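Local atomic coordinates of mitogen-activated protein kinase, putative (Map kinase-like protein) (PDB entry 3PG1), a protein that probably acts as a mitogen-activated serine/threonine protein kinase of Leishmania major, binding ATP and transferring its terminal phosphate to protein substrates. Residues R280-V285 and L296-L301; F98-F101 and H107-Y110. One frame throughout, in Å; residues are numbered along the deposited sequence.

Interaction 1. Residues R280-V285 and L296-L301; sequences RAWTAV and LIAKML
W282 lays its indole against the C-terminal end of helix 291-300, where I297, A298 and, just beyond the helix, L301 touch the one ring system. This is packing in the helical C-terminal lobe of the protein kinase fold, between the short helical turn 282-285, whose V285 N to W282 O bond is weak, and the end of a longer helix. From CB the tryptophan sets off toward the helix, with CG beside its own backbone N and anti to the carbonyl carbon (chi1 -78°). The pyrrole part comes first. Its NE1 lies 3.6 Å from A298 CB, and that methyl sits over the ring face, toward its rim, 3.8 Å from the centroid of the five-membered ring and 19° off its normal, a CH-pi contact. At the ring fusion, W282 CE2 is 3.7 Å from the same methyl, A298 CB, and CZ2 lies 3.9 Å from A298 CA, so the indole also rests on the helix backbone. Farther out, the six-membered ring meets the branched residues obliquely. I297 turns its CG2 methyl, not its longer CG1 arm, to W282 CZ3, at 3.7 Å. Other parts of the lobe complete the setting: V249 and V250 of helix 239-250 and L294 also touch the W282 side chain, while L301 packs on W218 of helix 214-229. L301 is the first residue to leave helical geometry, yet its amide still bonds to I297 O. At the far end of the indole, W282 CH2 reaches L301 CD1 at 3.8 Å.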
loop_
_atom_site.group_PDB
_atom_site.type_symbol
_atom_site.label_atom_id
_atom_site.label_comp_id
_atom_site.label_asym_id
_atom_site.label_seq_id
_atom_site.Cartn_x
_atom_site.Cartn_y
_atom_site.Cartn_z
ATOM N N ARG A 280 23.852 3.949 -16.147
ATOM C CA ARG A 280 24.441 2.633 -16.423
ATOM C C ARG A 280 23.631 1.975 -17.526
ATOM O O ARG A 280 22.507 2.421 -17.806
ATOM C CB ARG A 280 24.495 1.726 -15.174
ATOM C CG ARG A 280 25.521 2.173 -14.134
ATOM C CD ARG A 280 26.167 1.037 -13.364
ATOM N NE ARG A 280 25.224 0.125 -12.709
ATOM C CZ ARG A 280 25.021 0.066 -11.393
ATOM N NH1 ARG A 280 25.661 0.893 -10.574
ATOM N NH2 ARG A 280 24.166 -0.814 -10.887
ATOM N N ALA A 281 24.194 0.932 -18.177
ATOM C CA ALA A 281 23.428 0.185 -19.169
ATOM C C ALA A 281 22.408 -0.589 -18.323
ATOM O O ALA A 281 22.761 -1.132 -17.267
ATOM C CB ALA A 281 24.326 -0.786 -19.940
ATOM N N TRP A 282 21.141 -0.562 -18.733
ATOM C CA TRP A 282 20.097 -1.241 -17.977
ATOM C C TRP A 282 20.289 -2.770 -17.930
ATOM O O TRP A 282 20.037 -3.370 -16.878
ATOM C CB TRP A 282 18.711 -0.785 -18.424
ATOM C CG TRP A 282 18.348 0.553 -17.844
ATOM C CD1 TRP A 282 18.481 1.771 -18.442
ATOM C CD2 TRP A 282 17.880 0.808 -16.509
ATOM N NE1 TRP A 282 18.089 2.767 -17.579
ATOM C CE2 TRP A 282 17.678 2.201 -16.398
ATOM C CE3 TRP A 282 17.511 -0.017 -15.434
ATOM C CZ2 TRP A 282 17.128 2.784 -15.265
ATOM C CZ3 TRP A 282 16.943 0.564 -14.320
ATOM C CH2 TRP A 282 16.743 1.947 -14.249
ATOM N N THR A 283 20.888 -3.361 -19.013
ATOM C CA THR A 283 21.231 -4.797 -19.117
ATOM C C THR A 283 22.112 -5.263 -17.929
ATOM O O THR A 283 22.040 -6.413 -17.529
ATOM C CB THR A 283 21.928 -5.106 -20.460
ATOM O OG1 THR A 283 23.025 -4.207 -20.636
ATOM C CG2 THR A 283 21.006 -5.000 -21.639
ATOM N N ALA A 284 22.899 -4.351 -17.351
ATOM C CA ALA A 284 23.779 -4.595 -16.211
ATOM C C ALA A 284 23.046 -4.501 -14.860
ATOM O O ALA A 284 23.419 -5.181 -13.901
ATOM C CB ALA A 284 24.928 -3.596 -16.243
ATOM N N VAL A 285 22.037 -3.612 -14.777
ATOM C CA VAL A 285 21.243 -3.392 -13.567
ATOM C C VAL A 285 20.244 -4.561 -13.350
ATOM O O VAL A 285 20.038 -5.009 -12.217
ATOM C CB VAL A 285 20.467 -2.033 -13.643
ATOM C CG1 VAL A 285 19.788 -1.735 -12.317
ATOM C CG2 VAL A 285 21.375 -0.870 -14.057
ATOM N N LEU A 296 10.535 -0.602 -20.151
ATOM C CA LEU A 296 9.508 -0.164 -19.205
ATOM C C LEU A 296 10.106 0.185 -17.824
ATOM O O LEU A 296 9.812 1.250 -17.280
ATOM C CB LEU A 296 8.400 -1.228 -19.073
ATOM C CG LEU A 296 7.355 -0.949 -17.961
ATOM C CD1 LEU A 296 6.615 0.440 -18.209
ATOM C CD2 LEU A 296 6.334 -2.127 -17.883
ATOM N N ILE A 297 10.974 -0.671 -17.277
ATOM C CA ILE A 297 11.616 -0.380 -15.976
ATOM C C ILE A 297 12.291 0.982 -16.016
ATOM O O ILE A 297 12.135 1.758 -15.081
ATOM C CB ILE A 297 12.661 -1.481 -15.602
ATOM C CG1 ILE A 297 11.961 -2.788 -15.265
ATOM C CG2 ILE A 297 13.578 -1.019 -14.423
ATOM C CD1 ILE A 297 12.934 -4.034 -15.235
ATOM N N ALA A 298 13.055 1.267 -17.078
ATOM C CA ALA A 298 13.788 2.570 -17.189
ATOM C C ALA A 298 12.786 3.751 -17.199
ATOM O O ALA A 298 13.053 4.797 -16.623
ATOM C CB ALA A 298 14.614 2.583 -18.481
ATOM N N LYS A 299 11.629 3.561 -17.819
ATOM C CA LYS A 299 10.578 4.612 -17.833
ATOM C C LYS A 299 9.879 4.816 -16.516
ATOM O O LYS A 299 9.474 5.926 -16.203
ATOM C CB LYS A 299 9.607 4.360 -18.958
ATOM C CG LYS A 299 10.301 4.619 -20.317
ATOM C CD LYS A 299 9.533 4.031 -21.499
ATOM C CE LYS A 299 10.339 4.360 -22.763
ATOM N NZ LYS A 299 9.758 3.697 -23.981
ATOM N N MET A 300 9.721 3.741 -15.728
ATOM C CA MET A 300 9.126 3.847 -14.385
ATOM C C MET A 300 10.134 4.491 -13.444
ATOM O O MET A 300 9.735 5.062 -12.440
ATOM C CB MET A 300 8.779 2.456 -13.827
ATOM C CG MET A 300 7.734 1.741 -14.718
ATOM S SD MET A 300 7.530 -0.026 -14.306
ATOM C CE MET A 300 6.409 0.095 -13.068
ATOM N N LEU A 301 11.431 4.278 -13.705
ATOM C CA LEU A 301 12.460 4.785 -12.775
ATOM C C LEU A 301 13.102 6.067 -13.274
ATOM O O LEU A 301 14.327 6.223 -13.186
ATOM C CB LEU A 301 13.499 3.681 -12.470
ATOM C CG LEU A 301 12.937 2.415 -11.732
ATOM C CD1 LEU A 301 14.007 1.363 -11.605
ATOM C CD2 LEU A 301 12.350 2.767 -10.357
#

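Interaction 2. Residues F98-F101 and H107-Y110; sequences FVHF and HKLY
H100 O takes a nearly straight hydrogen bond from K108 N at 2.8 Å (171° at the hydrogen) and is approached as well by the CA-H of H107. In return, H100 N donates to K108 O, also at 2.8 Å. At the next hydrogen-bonded pair, Y110 N donates to F98 O at 3.0 Å, while the return bond from F98 N to Y110 O is weak. These bonds zip together the antiparallel hairpin 96-100/108-114, whose first strand forms one edge of the five-stranded sheet in the kinase N-terminal lobe. F98 holds CG between its backbone N and carbonyl carbon (chi1 40°), which brings the ring back to Y110, whose CB sits over its face, 3.4 Å from F98 CE2. The ring planes differ by little, yet the rings are so displaced that hardly any stacking results. Y110 OH bonds to E16 of helix 7-19. On the sheet face that carries V99 and L109, V99 CG1 meets L109 CD1 at 3.6 Å, and helix 346-360 packs there through V357 and F353. Beyond the paired strands, F101 and H107 form an offset edge-to-face pair, the F101 edge toward the H107 face, planes at 69°, with F101 CD1 3.6 Å from H107 CD2.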
loop_
_atom_site.group_PDB
_atom_site.type_symbol
_atom_site.label_atom_id
_atom_site.label_comp_id
_atom_site.label_asym_id
_atom_site.label_seq_id
_atom_site.Cartn_x
_atom_site.Cartn_y
_atom_site.Cartn_z
ATOM N N PHE A 98 -18.497 -3.977 11.509
ATOM C CA PHE A 98 -19.534 -3.876 12.540
ATOM C C PHE A 98 -19.016 -3.098 13.741
ATOM O O PHE A 98 -17.836 -3.217 14.093
ATOM C CB PHE A 98 -20.173 -5.245 12.911
ATOM C CG PHE A 98 -19.255 -6.444 13.007
ATOM C CD1 PHE A 98 -18.832 -7.113 11.862
ATOM C CD2 PHE A 98 -18.879 -6.953 14.241
ATOM C CE1 PHE A 98 -17.982 -8.223 11.951
ATOM C CE2 PHE A 98 -18.055 -8.082 14.330
ATOM C CZ PHE A 98 -17.600 -8.701 13.184
ATOM N N VAL A 99 -19.879 -2.243 14.316
ATOM C CA VAL A 99 -19.547 -1.357 15.431
ATOM C C VAL A 99 -20.415 -1.606 16.647
ATOM O O VAL A 99 -21.644 -1.674 16.535
ATOM C CB VAL A 99 -19.565 0.145 15.032
ATOM C CG1 VAL A 99 -18.289 0.540 14.302
ATOM C CG2 VAL A 99 -20.801 0.499 14.200
ATOM N N HIS A 100 -19.773 -1.746 17.813
ATOM C CA HIS A 100 -20.474 -1.935 19.078
ATOM C C HIS A 100 -20.283 -0.669 19.898
ATOM O O HIS A 100 -19.199 -0.438 20.434
ATOM C CB HIS A 100 -19.973 -3.183 19.834
ATOM C CG HIS A 100 -20.606 -3.365 21.191
ATOM N ND1 HIS A 100 -19.838 -3.413 22.350
ATOM C CD2 HIS A 100 -21.914 -3.462 21.533
ATOM C CE1 HIS A 100 -20.697 -3.559 23.344
ATOM N NE2 HIS A 100 -21.956 -3.588 22.906
ATOM N N PHE A 101 -21.312 0.180 19.933
ATOM C CA PHE A 101 -21.270 1.417 20.702
ATOM C C PHE A 101 -21.853 1.197 22.103
ATOM O O PHE A 101 -22.965 0.678 22.239
ATOM C CB PHE A 101 -21.999 2.555 19.967
ATOM C CG PHE A 101 -21.326 3.044 18.702
ATOM C CD1 PHE A 101 -20.050 3.601 18.740
ATOM C CD2 PHE A 101 -21.990 3.002 17.481
ATOM C CE1 PHE A 101 -19.433 4.057 17.572
ATOM C CE2 PHE A 101 -21.378 3.483 16.316
ATOM C CZ PHE A 101 -20.106 4.008 16.371
ATOM N N HIS A 107 -16.723 1.764 23.317
ATOM C CA HIS A 107 -16.978 1.539 21.890
ATOM C C HIS A 107 -15.928 0.641 21.249
ATOM O O HIS A 107 -14.723 0.848 21.453
ATOM C CB HIS A 107 -17.104 2.870 21.126
ATOM C CG HIS A 107 -17.865 3.934 21.863
ATOM N ND1 HIS A 107 -17.241 5.086 22.313
ATOM C CD2 HIS A 107 -19.168 3.977 22.222
ATOM C CE1 HIS A 107 -18.183 5.789 22.923
ATOM N NE2 HIS A 107 -19.357 5.155 22.904
ATOM N N LYS A 108 -16.400 -0.358 20.468
ATOM C CA LYS A 108 -15.562 -1.326 19.746
ATOM C C LYS A 108 -15.878 -1.346 18.249
ATOM O O LYS A 108 -17.033 -1.185 17.849
ATOM C CB LYS A 108 -15.706 -2.744 20.334
ATOM C CG LYS A 108 -14.978 -2.938 21.659
ATOM C CD LYS A 108 -15.469 -4.143 22.433
ATOM C CE LYS A 108 -15.053 -4.089 23.886
ATOM N NZ LYS A 108 -16.225 -3.915 24.784
ATOM N N LEU A 109 -14.842 -1.562 17.434
ATOM C CA LEU A 109 -14.946 -1.653 15.979
ATOM C C LEU A 109 -14.240 -2.916 15.503
ATOM O O LEU A 109 -13.131 -3.234 15.948
ATOM C CB LEU A 109 -14.425 -0.374 15.285
ATOM C CG LEU A 109 -14.037 -0.429 13.787
ATOM C CD1 LEU A 109 -15.241 -0.656 12.885
ATOM C CD2 LEU A 109 -13.357 0.837 13.367
ATOM N N TYR A 110 -14.924 -3.658 14.635
ATOM C CA TYR A 110 -14.423 -4.915 14.097
ATOM C C TYR A 110 -14.302 -4.804 12.608
ATOM O O TYR A 110 -15.217 -4.328 11.921
ATOM C CB TYR A 110 -15.321 -6.094 14.493
ATOM C CG TYR A 110 -15.590 -6.179 15.979
ATOM C CD1 TYR A 110 -14.821 -6.995 16.803
ATOM C CD2 TYR A 110 -16.607 -5.429 16.567
ATOM C CE1 TYR A 110 -15.062 -7.073 18.175
ATOM C CE2 TYR A 110 -16.833 -5.469 17.942
ATOM C CZ TYR A 110 -16.068 -6.305 18.742
ATOM O OH TYR A 110 -16.288 -6.337 20.099
#

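Overall arrangement
The two contacts belong to different lobes of one kinase domain and lie on opposite sides of the chain's centre. Their centres are 49 Å apart and their nearest atoms about 33 Å, so neither touches the other. Interaction 2 comes first in sequence, at the sheet edge of the N-terminal lobe, and is closed before interaction 1 begins in the C-terminal lobe. In kinases ATP binds in the cleft between these lobes; with centres 25 Å and 24 Å from the chain's centre, both contacts are peripheral. They differ in kind: 98-101 and 107-110 share backbone bonds, whereas 280-285 and 296-301 meet through apolar side chains.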